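Local coordinates for protein isomaltodextranase (Arthrobacter globiformis, PDB 5AWO) that hydrolyses alpha-1,6-glucosidic linkages of dextran-type polysaccharides, releasing successive isomaltose units from the non-reducing chain ends, at residues E181-Y186 with S231-A236; N28-R33 with A237-E242; I77-G82 with V195-I200; P156-A161 with L169-V174. One frame throughout, in Å; residues are numbered along the deposited sequence.

How the contacts relate
From the N terminus, the chain first passes 28-33, which contact 2 joins to 237-242 more than two hundred residues on, where helix 223-237 runs into strand 242-245. All the other contacts fall within that loop. Contact 3 brings together the inward side chains of strands 77-79 and 197-200, which flank strand 120-124 in the barrel; contact 4 closes a short loop between 156-161 and 169-174 inside that span. Contact 1, between helices 179-192 and 223-237, follows contact 4 and crosses contact 3, because 195-200 comes between its two helices. Ile233 packs on Ile200, Val183 on Leu172, and Glu242 bonds through its backbone to Pro196 and Leu198, tying barrel strands, outer helices and strand 169-172 together.

Contact 1: E181-Y186 with S231-A236; sequences EYVQGY and SWINEA
The side-chain amide of Gln184 reaches across to helix 223-237 and spends its NE2 on two acceptors there. One bond, 2.7 Å from Gln184 NE2 to Glu235 OE1, meets the carboxylate on its anti side, somewhat out of its plane. The other, 3.1 Å from Gln184 NE2 to Trp232 O, is almost straight at 172° and uses a lone pair in the carbonyl plane. Both acceptors lie close to the plane of the amide, so the pair of bonds fixes how the amide is rotated. Trp232 O also accepts the helical bond from Ala236 N and is thus shared between its own helix and the neighbouring one. Glu235 OE1 has a further, weak and long ion pair with Lys180, which would probably help to offset its charge.

The two are outer helices of the TIM barrel of this family 27 glycoside hydrolase, with barrel strand 197-200 among the elements between them in the chain. Their local axes approach to 8.7 Å and cross at -40°. Nearer the backbone of Gln184, its CB lies 3.8 Å from Ala236 CB. Val183 adds apolar packing, its two methyls divided between different partners by a chi1 of 172°. Val183 CG2 meets the edge of the indole near its plane, 3.9 Å from Trp232 CE3, while Val183 CG1 comes equally near Ile233 CG1. Outside the pair, Glu181 OE2 is held by a salt bridge to Arg145, Tyr182 OH hydrogen-bonds to Trp129 O, and Asn234 OD1 bonds to Arg27 NH2.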
loop_
_atom_site.group_PDB
_atom_site.type_symbol
_atom_site.label_atom_id
_atom_site.label_comp_id
_atom_site.label_asym_id
_atom_site.label_seq_id
_atom_site.Cartn_x
_atom_site.Cartn_y
_atom_site.Cartn_z
ATOM N N GLU A 181 19.889 -8.208 17.019
ATOM C CA GLU A 181 20.669 -9.012 16.108
ATOM C C GLU A 181 19.843 -10.191 15.588
ATOM O O GLU A 181 19.953 -10.569 14.436
ATOM C CB GLU A 181 21.953 -9.520 16.809
ATOM C CG GLU A 181 22.982 -8.425 17.117
ATOM C CD GLU A 181 22.862 -7.816 18.487
ATOM O OE1 GLU A 181 21.782 -7.866 19.129
ATOM O OE2 GLU A 181 23.903 -7.223 18.957
ATOM N N TYR A 182 19.046 -10.787 16.463
ATOM C CA TYR A 182 18.171 -11.905 16.054
ATOM C C TYR A 182 17.145 -11.432 15.016
ATOM O O TYR A 182 17.056 -12.014 13.938
ATOM C CB TYR A 182 17.468 -12.496 17.264
ATOM C CG TYR A 182 16.465 -13.544 16.882
ATOM C CD1 TYR A 182 16.828 -14.875 16.734
ATOM C CD2 TYR A 182 15.135 -13.207 16.672
ATOM C CE1 TYR A 182 15.894 -15.852 16.399
ATOM C CE2 TYR A 182 14.189 -14.178 16.334
ATOM C CZ TYR A 182 14.582 -15.486 16.182
ATOM O OH TYR A 182 13.654 -16.487 15.887
ATOM N N VAL A 183 16.427 -10.362 15.326
ATOM C CA VAL A 183 15.370 -9.868 14.425
ATOM C C VAL A 183 15.958 -9.432 13.087
ATOM O O VAL A 183 15.480 -9.821 11.996
ATOM C CB VAL A 183 14.562 -8.730 15.069
ATOM C CG1 VAL A 183 13.591 -8.088 14.084
ATOM C CG2 VAL A 183 13.802 -9.234 16.284
ATOM N N GLN A 184 17.006 -8.609 13.156
ATOM C CA GLN A 184 17.583 -8.119 11.921
ATOM C C GLN A 184 18.222 -9.216 11.101
ATOM O O GLN A 184 18.126 -9.220 9.875
ATOM C CB GLN A 184 18.554 -6.983 12.188
ATOM C CG GLN A 184 17.863 -5.794 12.791
ATOM C CD GLN A 184 18.657 -4.518 12.704
ATOM O OE1 GLN A 184 19.839 -4.489 13.075
ATOM N NE2 GLN A 184 18.035 -3.451 12.234
ATOM N N GLY A 185 18.896 -10.148 11.761
ATOM C CA GLY A 185 19.413 -11.317 11.087
ATOM C C GLY A 185 18.338 -12.157 10.397
ATOM O O GLY A 185 18.595 -12.734 9.345
ATOM N N TYR A 186 17.154 -12.254 11.015
ATOM C CA TYR A 186 16.039 -13.037 10.442
ATOM C C TYR A 186 15.537 -12.397 9.145
ATOM O O TYR A 186 15.345 -13.061 8.135
ATOM C CB TYR A 186 14.866 -13.195 11.428
ATOM C CG TYR A 186 14.216 -14.569 11.438
ATOM C CD1 TYR A 186 14.217 -15.378 10.327
ATOM C CD2 TYR A 186 13.596 -15.033 12.594
ATOM C CE1 TYR A 186 13.654 -16.638 10.353
ATOM C CE2 TYR A 186 13.017 -16.283 12.645
ATOM C CZ TYR A 186 13.065 -17.105 11.532
ATOM O OH TYR A 186 12.549 -18.385 11.575
ATOM N N SER A 231 10.944 -0.815 13.793
ATOM C CA SER A 231 12.104 -0.051 13.301
ATOM C C SER A 231 13.257 -0.967 12.911
ATOM O O SER A 231 13.914 -0.778 11.889
ATOM C CB SER A 231 12.567 1.026 14.288
ATOM O OG SER A 231 13.162 0.494 15.471
ATOM N N TRP A 232 13.443 -2.034 13.682
ATOM C CA TRP A 232 14.492 -2.986 13.361
ATOM C C TRP A 232 14.245 -3.689 12.025
ATOM O O TRP A 232 15.146 -3.906 11.214
ATOM C CB TRP A 232 14.578 -4.053 14.448
ATOM C CG TRP A 232 15.089 -3.590 15.781
ATOM C CD1 TRP A 232 15.724 -2.415 16.070
ATOM C CD2 TRP A 232 15.003 -4.312 17.012
ATOM N NE1 TRP A 232 16.061 -2.381 17.408
ATOM C CE2 TRP A 232 15.630 -3.537 18.000
ATOM C CE3 TRP A 232 14.492 -5.556 17.357
ATOM C CZ2 TRP A 232 15.732 -3.968 19.326
ATOM C CZ3 TRP A 232 14.580 -5.976 18.685
ATOM C CH2 TRP A 232 15.204 -5.184 19.636
ATOM N N ILE A 233 12.991 -4.095 11.824
ATOM C CA ILE A 233 12.578 -4.793 10.592
ATOM C C ILE A 233 12.780 -3.900 9.342
ATOM O O ILE A 233 13.338 -4.328 8.340
ATOM C CB ILE A 233 11.106 -5.255 10.724
ATOM C CG1 ILE A 233 10.968 -6.343 11.805
ATOM C CG2 ILE A 233 10.553 -5.743 9.404
ATOM C CD1 ILE A 233 9.536 -6.609 12.267
ATOM N N ASN A 234 12.325 -2.658 9.466
ATOM C CA ASN A 234 12.480 -1.657 8.411
ATOM C C ASN A 234 13.955 -1.510 8.028
ATOM O O ASN A 234 14.325 -1.670 6.880
ATOM C CB ASN A 234 11.891 -0.341 8.934
ATOM C CG ASN A 234 12.102 0.845 8.031
ATOM O OD1 ASN A 234 12.523 0.745 6.889
ATOM N ND2 ASN A 234 11.805 2.006 8.596
ATOM N N GLU A 235 14.797 -1.248 9.021
ATOM C CA GLU A 235 16.211 -1.082 8.743
ATOM C C GLU A 235 16.827 -2.311 8.061
ATOM O O GLU A 235 17.595 -2.197 7.104
ATOM C CB GLU A 235 16.957 -0.760 10.042
ATOM C CG GLU A 235 18.462 -0.573 9.844
ATOM C CD GLU A 235 19.209 -0.215 11.124
ATOM O OE1 GLU A 235 19.001 -0.878 12.153
ATOM O OE2 GLU A 235 20.023 0.739 11.099
ATOM N N ALA A 236 16.511 -3.501 8.561
ATOM C CA ALA A 236 17.056 -4.714 8.008
ATOM C C ALA A 236 16.533 -5.052 6.606
ATOM O O ALA A 236 17.239 -5.661 5.797
ATOM C CB ALA A 236 16.798 -5.858 8.961
#

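Contact 2: N28-R33 with A237-E242; sequences NSVFTR and AGEDME
Phe31 lies flat against the side chain of Glu242, whose CB stands 3.6 Å from the centroid of the Phe31 ring and only 7° off its normal, a CH-pi contact over the middle of the face. Further along, the Glu242 carboxylate lies along the CD1 and CB side of the phenylalanine, its plane turned 27° from that of the phenyl group, and brings Glu242 OE2 to 3.4 Å from Phe31 CB. The extended chain of Glu242 carries the acid along the ring. The far end of the phenyl group reaches the turn before the strand: Phe31 CE2 is 3.4 Å from Glu239 O, and Asp240 O sits at the ring edge.

Glu239 folds back at its second torsion to meet the start of helix 30-34. Glu239 OE1 accepts from Val30 N at 3.1 Å, on the syn side but well out of the carboxylate plane, and the N-H...O angle is only 141°. The same oxygen forms a salt bridge with Arg553. Glu239 OE2 rests 3.3 Å from Ser29 CB. Ser29 is the N-cap residue of the helix; its OG accepts a weak capping bond from Phe31 N and also bonds to Asp262, the probable proton donor of catalysis.

The contact joins the loop leading into barrel strand 242-245 to the short helix 30-34. A carboxylate beside the first amide of a helix would be expected to interact favourably with the helix dipole, and with Arg553 on the same oxygen the negative charge of Glu239 is probably well compensated.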
loop_
_atom_site.group_PDB
_atom_site.type_symbol
_atom_site.label_atom_id
_atom_site.label_comp_id
_atom_site.label_asym_id
_atom_site.label_seq_id
_atom_site.Cartn_x
_atom_site.Cartn_y
_atom_site.Cartn_z
ATOM N N ASN A 28 9.017 5.386 3.334
ATOM C CA ASN A 28 9.389 6.099 2.107
ATOM C C ASN A 28 10.356 5.318 1.244
ATOM O O ASN A 28 11.337 5.879 0.683
ATOM C CB ASN A 28 9.995 7.464 2.541
ATOM C CG ASN A 28 10.248 8.414 1.399
ATOM O OD1 ASN A 28 9.455 8.574 0.466
ATOM N ND2 ASN A 28 11.383 9.110 1.492
ATOM N N SER A 29 10.101 4.021 1.098
ATOM C CA SER A 29 10.987 3.143 0.349
ATOM C C SER A 29 10.744 3.231 -1.168
ATOM O O SER A 29 9.735 3.736 -1.629
ATOM C CB SER A 29 10.806 1.701 0.782
ATOM O OG SER A 29 9.703 1.118 0.073
ATOM N N VAL A 30 11.680 2.664 -1.935
ATOM C CA VAL A 30 11.539 2.576 -3.366
ATOM C C VAL A 30 10.242 1.838 -3.748
ATOM O O VAL A 30 9.658 2.104 -4.797
ATOM C CB VAL A 30 12.799 1.910 -3.987
ATOM C CG1 VAL A 30 13.023 0.494 -3.487
ATOM C CG2 VAL A 30 12.784 1.994 -5.498
ATOM N N PHE A 31 9.799 0.902 -2.906
ATOM C CA PHE A 31 8.569 0.171 -3.220
ATOM C C PHE A 31 7.345 1.074 -3.237
ATOM O O PHE A 31 6.579 1.073 -4.221
ATOM C CB PHE A 31 8.358 -0.963 -2.229
ATOM C CG PHE A 31 9.376 -2.051 -2.358
ATOM C CD1 PHE A 31 9.270 -3.030 -3.339
ATOM C CD2 PHE A 31 10.449 -2.097 -1.485
ATOM C CE1 PHE A 31 10.233 -4.014 -3.458
ATOM C CE2 PHE A 31 11.395 -3.083 -1.595
ATOM C CZ PHE A 31 11.290 -4.041 -2.577
ATOM N N THR A 32 7.125 1.850 -2.195
ATOM C CA THR A 32 5.951 2.700 -2.180
ATOM C C THR A 32 6.106 3.914 -3.089
ATOM O O THR A 32 5.118 4.491 -3.538
ATOM C CB THR A 32 5.578 3.186 -0.779
ATOM O OG1 THR A 32 6.668 3.947 -0.234
ATOM C CG2 THR A 32 5.224 2.017 0.136
ATOM N N ARG A 33 7.348 4.342 -3.336
ATOM C CA ARG A 33 7.558 5.467 -4.241
ATOM C C ARG A 33 7.411 5.132 -5.708
ATOM O O ARG A 33 7.107 6.008 -6.516
ATOM C CB ARG A 33 8.953 6.047 -3.974
ATOM C CG ARG A 33 9.100 6.642 -2.592
ATOM C CD ARG A 33 10.554 6.983 -2.251
ATOM N NE ARG A 33 11.105 7.972 -3.177
ATOM C CZ ARG A 33 10.928 9.284 -3.057
ATOM N NH1 ARG A 33 10.233 9.816 -2.063
ATOM N NH2 ARG A 33 11.422 10.083 -3.989
ATOM N N ALA A 237 15.263 -4.732 6.332
ATOM C CA ALA A 237 14.717 -4.970 4.994
ATOM C C ALA A 237 15.369 -4.035 3.973
ATOM O O ALA A 237 15.554 -4.386 2.802
ATOM C CB ALA A 237 13.201 -4.748 5.006
ATOM N N GLY A 238 15.663 -2.827 4.420
ATOM C CA GLY A 238 16.238 -1.831 3.515
ATOM C C GLY A 238 15.401 -1.625 2.265
ATOM O O GLY A 238 14.178 -1.689 2.323
ATOM N N GLU A 239 16.061 -1.383 1.140
ATOM C CA GLU A 239 15.409 -1.114 -0.131
ATOM C C GLU A 239 15.241 -2.361 -0.983
ATOM O O GLU A 239 14.686 -2.281 -2.077
ATOM C CB GLU A 239 16.229 -0.068 -0.920
ATOM C CG GLU A 239 16.232 1.270 -0.237
ATOM C CD GLU A 239 14.886 1.983 -0.330
ATOM O OE1 GLU A 239 14.677 2.635 -1.335
ATOM O OE2 GLU A 239 14.125 1.986 0.646
ATOM N N ASP A 240 15.751 -3.502 -0.543
ATOM C CA ASP A 240 15.770 -4.681 -1.379
ATOM C C ASP A 240 14.556 -5.579 -1.186
ATOM O O ASP A 240 14.203 -6.330 -2.078
ATOM C CB ASP A 240 17.074 -5.487 -1.193
ATOM C CG ASP A 240 18.272 -4.819 -1.884
ATOM O OD1 ASP A 240 18.264 -3.609 -2.026
ATOM O OD2 ASP A 240 19.210 -5.507 -2.291
ATOM N N MET A 241 13.943 -5.505 -0.008
ATOM C CA MET A 241 12.844 -6.404 0.356
ATOM C C MET A 241 11.675 -5.588 0.874
ATOM O O MET A 241 11.799 -4.710 1.716
ATOM C CB MET A 241 13.286 -7.406 1.414
ATOM C CG MET A 241 12.251 -8.525 1.613
ATOM S SD MET A 241 12.912 -9.911 2.581
ATOM C CE MET A 241 13.042 -9.000 4.129
ATOM N N GLU A 242 10.506 -5.881 0.293
ATOM C CA GLU A 242 9.266 -5.184 0.611
ATOM C C GLU A 242 8.651 -5.713 1.905
ATOM O O GLU A 242 8.590 -6.915 2.126
ATOM C CB GLU A 242 8.289 -5.351 -0.571
ATOM C CG GLU A 242 7.072 -4.423 -0.518
ATOM C CD GLU A 242 6.357 -4.301 -1.858
ATOM O OE1 GLU A 242 6.335 -5.280 -2.633
ATOM O OE2 GLU A 242 5.833 -3.189 -2.097
#

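Contact 3: I77-G82 with V195-I200; sequences IACTDG and VPYLRI
Asp81 OD1 and Arg199 NE are joined through one water, which donates to Asp81 OD1 at 2.7 Å and accepts from Arg199 NE at 2.8 Å. Directly, these two charged atoms stand 4.5 Å apart, beyond a salt bridge, with the carboxylate oxygen near the guanidinium plane and at its edge. Asp81 OD1 also receives a weak hydrogen bond from Asn42, while Asp81 OD2 takes Gly82 N at 3.0 Å from above the carboxylate plane. The guanidinium has its stronger partners in Asp314 and Asp316, through NH1 and NH2 respectively.

Toward the start of the strands the contact becomes apolar. With chi1 at -170°, the thiol of Cys79 points at the edge of the Tyr197 ring, Cys79 SG lying 3.9 Å from Tyr197 CD2 and practically in the ring plane; this is a sulfur-aromatic contact made at the rim, not over the face. The phenol hydroxyl bonds to Tyr40 OH of strand 39-42. At the opposite end from the acid, Ile77 CD1 packs on Pro196 CG at 3.8 Å, the two side chains running past each other in opposite directions.

Strands 77-79 and 197-200 belong to the parallel barrel sheet but are not neighbours in it: strand 120-124 lies between them, and Asp81 CA and Arg199 CA are 8.0 Å apart. Their side chains meet in the barrel interior. With the likely nucleophile Asp201 directly following the second strand, the water and the acidic partners around Arg199 imply a charged network at the catalytic end of the barrel, in which the arginine's positive charge is probably balanced by several carboxylates.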
loop_
_atom_site.group_PDB
_atom_site.type_symbol
_atom_site.label_atom_id
_atom_site.label_comp_id
_atom_site.label_asym_id
_atom_site.label_seq_id
_atom_site.Cartn_x
_atom_site.Cartn_y
_atom_site.Cartn_z
ATOM N N ILE A 77 6.051 -13.749 -8.277
ATOM C CA ILE A 77 6.364 -14.159 -6.900
ATOM C C ILE A 77 5.406 -15.263 -6.449
ATOM O O ILE A 77 4.197 -15.096 -6.573
ATOM C CB ILE A 77 6.241 -12.961 -5.951
ATOM C CG1 ILE A 77 7.280 -11.873 -6.262
ATOM C CG2 ILE A 77 6.312 -13.413 -4.494
ATOM C CD1 ILE A 77 6.993 -10.548 -5.591
ATOM N N ALA A 78 5.937 -16.386 -5.956
ATOM C CA ALA A 78 5.164 -17.434 -5.310
ATOM C C ALA A 78 5.407 -17.303 -3.823
ATOM O O ALA A 78 6.562 -17.408 -3.356
ATOM C CB ALA A 78 5.586 -18.808 -5.789
ATOM N N CYS A 79 4.354 -16.999 -3.074
ATOM C CA CYS A 79 4.473 -16.623 -1.665
ATOM C C CYS A 79 3.860 -17.651 -0.740
ATOM O O CYS A 79 2.724 -18.099 -0.953
ATOM C CB CYS A 79 3.770 -15.288 -1.443
ATOM S SG CYS A 79 4.022 -14.479 0.174
ATOM N N THR A 80 4.597 -18.054 0.283
ATOM C CA THR A 80 4.051 -18.904 1.312
ATOM C C THR A 80 3.100 -18.119 2.224
ATOM O O THR A 80 2.871 -16.925 2.065
ATOM C CB THR A 80 5.184 -19.583 2.112
ATOM O OG1 THR A 80 5.937 -18.589 2.815
ATOM C CG2 THR A 80 6.126 -20.350 1.191
ATOM N N ASP A 81 2.519 -18.846 3.171
ATOM C CA ASP A 81 1.594 -18.258 4.123
ATOM C C ASP A 81 1.757 -18.910 5.494
ATOM O O ASP A 81 2.880 -19.319 5.851
ATOM C CB ASP A 81 0.151 -18.302 3.579
ATOM C CG ASP A 81 -0.711 -17.200 4.168
ATOM O OD1 ASP A 81 -0.447 -16.010 3.890
ATOM O OD2 ASP A 81 -1.622 -17.577 4.955
ATOM N N GLY A 82 0.715 -18.937 6.314
ATOM C CA GLY A 82 0.774 -19.442 7.656
ATOM C C GLY A 82 0.748 -20.953 7.747
ATOM O O GLY A 82 1.250 -21.631 6.858
ATOM N N VAL A 195 14.578 -13.123 -1.514
ATOM C CA VAL A 195 13.149 -12.821 -1.299
ATOM C C VAL A 195 12.858 -11.324 -1.447
ATOM O O VAL A 195 13.440 -10.503 -0.744
ATOM C CB VAL A 195 12.772 -13.311 0.111
ATOM C CG1 VAL A 195 11.378 -12.857 0.518
ATOM C CG2 VAL A 195 12.866 -14.804 0.200
ATOM N N PRO A 196 11.942 -10.928 -2.363
ATOM C CA PRO A 196 11.619 -9.531 -2.502
ATOM C C PRO A 196 10.416 -9.063 -1.672
ATOM O O PRO A 196 10.109 -7.894 -1.688
ATOM C CB PRO A 196 11.274 -9.412 -3.988
ATOM C CG PRO A 196 10.599 -10.700 -4.273
ATOM C CD PRO A 196 11.348 -11.725 -3.460
ATOM N N TYR A 197 9.805 -9.974 -0.923
ATOM C CA TYR A 197 8.528 -9.711 -0.286
ATOM C C TYR A 197 8.444 -10.544 0.994
ATOM O O TYR A 197 8.421 -11.780 0.946
ATOM C CB TYR A 197 7.423 -10.131 -1.239
ATOM C CG TYR A 197 6.005 -9.774 -0.822
ATOM C CD1 TYR A 197 5.574 -8.467 -0.829
ATOM C CD2 TYR A 197 5.119 -10.767 -0.455
ATOM C CE1 TYR A 197 4.268 -8.138 -0.494
ATOM C CE2 TYR A 197 3.805 -10.447 -0.117
ATOM C CZ TYR A 197 3.399 -9.141 -0.146
ATOM O OH TYR A 197 2.090 -8.810 0.176
ATOM N N LEU A 198 8.384 -9.852 2.136
ATOM C CA LEU A 198 8.246 -10.500 3.444
ATOM C C LEU A 198 6.908 -10.095 4.069
ATOM O O LEU A 198 6.643 -8.909 4.271
ATOM C CB LEU A 198 9.423 -10.130 4.342
ATOM C CG LEU A 198 9.404 -10.771 5.725
ATOM C CD1 LEU A 198 9.551 -12.269 5.620
ATOM C CD2 LEU A 198 10.479 -10.169 6.636
ATOM N N ARG A 199 6.089 -11.097 4.356
ATOM C CA ARG A 199 4.706 -10.899 4.830
ATOM C C ARG A 199 4.617 -11.254 6.305
ATOM O O ARG A 199 4.749 -12.409 6.675
ATOM C CB ARG A 199 3.737 -11.727 3.981
ATOM C CG ARG A 199 2.265 -11.415 4.234
ATOM C CD ARG A 199 1.398 -11.908 3.087
ATOM N NE ARG A 199 -0.030 -11.609 3.222
ATOM C CZ ARG A 199 -0.593 -10.491 2.850
ATOM N NH1 ARG A 199 0.120 -9.466 2.388
ATOM N NH2 ARG A 199 -1.914 -10.382 2.980
ATOM N N ILE A 200 4.396 -10.210 7.115
ATOM C CA ILE A 200 4.576 -10.290 8.568
ATOM C C ILE A 200 3.199 -10.151 9.226
ATOM O O ILE A 200 2.639 -9.057 9.264
ATOM C CB ILE A 200 5.483 -9.163 9.049
ATOM C CG1 ILE A 200 6.830 -9.215 8.308
ATOM C CG2 ILE A 200 5.636 -9.244 10.553
ATOM C CD1 ILE A 200 7.776 -8.096 8.706
HETATM O O HOH W 1 -1.098 -13.546 4.860
#

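Contact 4: P156-A161 with L169-V174; sequences PGDFFA and LYWLDV
Phe159 CE1 lies over one face of the Tyr170 ring, 3.4 Å from Tyr170 CZ and displaced toward the rim. The two side chains lie alongside, pointing the same way; the rings are oblique, planes at 33°, while Leu169 O sits at the edge of the phenyl ring. At the edge of the tyrosine ring, a water spans Tyr170 OH and Gly157 N. The Phe160 ring turns its edge to the face of the Trp171 indole, offset, with planes at 89°; Phe160 CD1 is 3.5 Å from Trp171 CZ2, and Phe160 CB stands over the five-membered ring. Ala161 CB lies over a face of the Phe160 ring.

The backbones pair through a single antiparallel bridge: Phe159 and Tyr170 form a non-hydrogen-bonded pair, flanked by bonds from Trp171 N to Asp158 O (3.0 Å) and from Phe160 N to Leu169 O (2.7 Å). Strand 169-172 also pairs with strand 129-131, in an excursion between barrel strands 120-124 and 197-200. Asp158, which supplies one of these acceptors, is the centre of an inverse gamma turn. Its OD2 bonds to His221, and also takes a water at 2.9 Å from Asp158 OD2 that donates as well to Trp171 O. Trp129 stacks on Trp171 and meets Phe160 edge-to-face, extending the aromatic cluster, and Phe160 also meets Phe202, next to the probable nucleophile Asp201.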
loop_
_atom_site.group_PDB
_atom_site.type_symbol
_atom_site.label_atom_id
_atom_site.label_comp_id
_atom_site.label_asym_id
_atom_site.label_seq_id
_atom_site.Cartn_x
_atom_site.Cartn_y
_atom_site.Cartn_z
ATOM N N PRO A 156 9.683 -17.023 29.803
ATOM C CA PRO A 156 9.026 -18.310 29.973
ATOM C C PRO A 156 7.506 -18.198 29.860
ATOM O O PRO A 156 6.912 -17.304 30.449
ATOM C CB PRO A 156 9.438 -18.726 31.394
ATOM C CG PRO A 156 10.776 -18.110 31.559
ATOM C CD PRO A 156 10.738 -16.802 30.820
ATOM N N GLY A 157 6.907 -19.086 29.072
ATOM C CA GLY A 157 5.468 -19.098 28.901
ATOM C C GLY A 157 4.888 -18.119 27.894
ATOM O O GLY A 157 3.698 -18.172 27.640
ATOM N N ASP A 158 5.716 -17.251 27.310
ATOM C CA ASP A 158 5.207 -16.143 26.471
ATOM C C ASP A 158 5.054 -16.652 25.025
ATOM O O ASP A 158 5.817 -16.288 24.126
ATOM C CB ASP A 158 6.139 -14.917 26.578
ATOM C CG ASP A 158 5.622 -13.693 25.840
ATOM O OD1 ASP A 158 4.526 -13.730 25.249
ATOM O OD2 ASP A 158 6.324 -12.665 25.841
ATOM N N PHE A 159 4.077 -17.538 24.836
ATOM C CA PHE A 159 3.794 -18.165 23.555
ATOM C C PHE A 159 2.842 -17.329 22.731
ATOM O O PHE A 159 1.895 -16.702 23.248
ATOM C CB PHE A 159 3.163 -19.549 23.708
ATOM C CG PHE A 159 4.104 -20.552 24.294
ATOM C CD1 PHE A 159 5.205 -21.006 23.571
ATOM C CD2 PHE A 159 3.904 -21.031 25.564
ATOM C CE1 PHE A 159 6.093 -21.926 24.119
ATOM C CE2 PHE A 159 4.779 -21.972 26.106
ATOM C CZ PHE A 159 5.864 -22.409 25.392
ATOM N N PHE A 160 3.133 -17.293 21.439
ATOM C CA PHE A 160 2.149 -16.853 20.464
ATOM C C PHE A 160 0.871 -17.662 20.652
ATOM O O PHE A 160 0.908 -18.895 20.699
ATOM C CB PHE A 160 2.728 -17.075 19.061
ATOM C CG PHE A 160 1.708 -16.975 17.960
ATOM C CD1 PHE A 160 1.081 -15.772 17.698
ATOM C CD2 PHE A 160 1.387 -18.071 17.218
ATOM C CE1 PHE A 160 0.133 -15.679 16.681
ATOM C CE2 PHE A 160 0.446 -17.997 16.210
ATOM C CZ PHE A 160 -0.185 -16.796 15.950
ATOM N N ALA A 161 -0.258 -16.957 20.745
ATOM C CA ALA A 161 -1.584 -17.591 20.877
ATOM C C ALA A 161 -1.739 -18.421 22.148
ATOM O O ALA A 161 -2.557 -19.329 22.185
ATOM C CB ALA A 161 -1.922 -18.420 19.637
ATOM N N LEU A 169 5.397 -21.466 19.214
ATOM C CA LEU A 169 6.161 -20.285 18.869
ATOM C C LEU A 169 6.150 -19.335 20.044
ATOM O O LEU A 169 5.078 -19.033 20.601
ATOM C CB LEU A 169 5.520 -19.554 17.661
ATOM C CG LEU A 169 5.425 -20.332 16.347
ATOM C CD1 LEU A 169 4.544 -19.634 15.321
ATOM C CD2 LEU A 169 6.803 -20.570 15.777
ATOM N N TYR A 170 7.322 -18.879 20.486
ATOM C CA TYR A 170 7.381 -17.797 21.433
ATOM C C TYR A 170 7.286 -16.462 20.738
ATOM O O TYR A 170 7.723 -16.334 19.585
ATOM C CB TYR A 170 8.719 -17.801 22.193
ATOM C CG TYR A 170 8.892 -18.904 23.194
ATOM C CD1 TYR A 170 9.444 -20.127 22.834
ATOM C CD2 TYR A 170 8.516 -18.721 24.520
ATOM C CE1 TYR A 170 9.596 -21.148 23.770
ATOM C CE2 TYR A 170 8.670 -19.738 25.455
ATOM C CZ TYR A 170 9.216 -20.939 25.068
ATOM O OH TYR A 170 9.373 -21.958 25.997
ATOM N N TRP A 171 6.790 -15.448 21.429
ATOM C CA TRP A 171 7.065 -14.091 21.033
ATOM C C TRP A 171 8.406 -13.670 21.640
ATOM O O TRP A 171 8.662 -13.883 22.823
ATOM C CB TRP A 171 5.990 -13.126 21.521
ATOM C CG TRP A 171 4.709 -13.118 20.733
ATOM C CD1 TRP A 171 3.446 -13.306 21.228
ATOM C CD2 TRP A 171 4.549 -12.818 19.338
ATOM N NE1 TRP A 171 2.530 -13.187 20.235
ATOM C CE2 TRP A 171 3.168 -12.878 19.062
ATOM C CE3 TRP A 171 5.428 -12.508 18.302
ATOM C CZ2 TRP A 171 2.641 -12.635 17.782
ATOM C CZ3 TRP A 171 4.909 -12.264 17.028
ATOM C CH2 TRP A 171 3.527 -12.343 16.774
ATOM N N LEU A 172 9.253 -13.084 20.813
ATOM C CA LEU A 172 10.534 -12.535 21.240
ATOM C C LEU A 172 10.367 -11.473 22.285
ATOM O O LEU A 172 9.471 -10.668 22.196
ATOM C CB LEU A 172 11.230 -11.934 20.011
ATOM C CG LEU A 172 12.502 -11.113 20.271
ATOM C CD1 LEU A 172 13.579 -12.059 20.722
ATOM C CD2 LEU A 172 12.906 -10.357 19.019
ATOM N N ASP A 173 11.251 -11.472 23.288
ATOM C CA ASP A 173 11.355 -10.369 24.230
ATOM C C ASP A 173 12.403 -9.383 23.736
ATOM O O ASP A 173 13.613 -9.615 23.856
ATOM C CB ASP A 173 11.717 -10.870 25.620
ATOM C CG ASP A 173 11.792 -9.746 26.633
ATOM O OD1 ASP A 173 11.614 -8.558 26.302
ATOM O OD2 ASP A 173 12.046 -10.092 27.805
ATOM N N VAL A 174 11.942 -8.280 23.158
ATOM C CA VAL A 174 12.839 -7.284 22.561
ATOM C C VAL A 174 13.726 -6.550 23.570
ATOM O O VAL A 174 14.647 -5.825 23.165
ATOM C CB VAL A 174 12.103 -6.265 21.645
ATOM C CG1 VAL A 174 11.357 -6.984 20.539
ATOM C CG2 VAL A 174 11.171 -5.363 22.441
HETATM O O HOH W 2 8.361 -21.447 28.421
HETATM O O HOH W 3 9.089 -13.226 25.432
HETATM O O HOH W 4 2.465 -20.995 19.434
#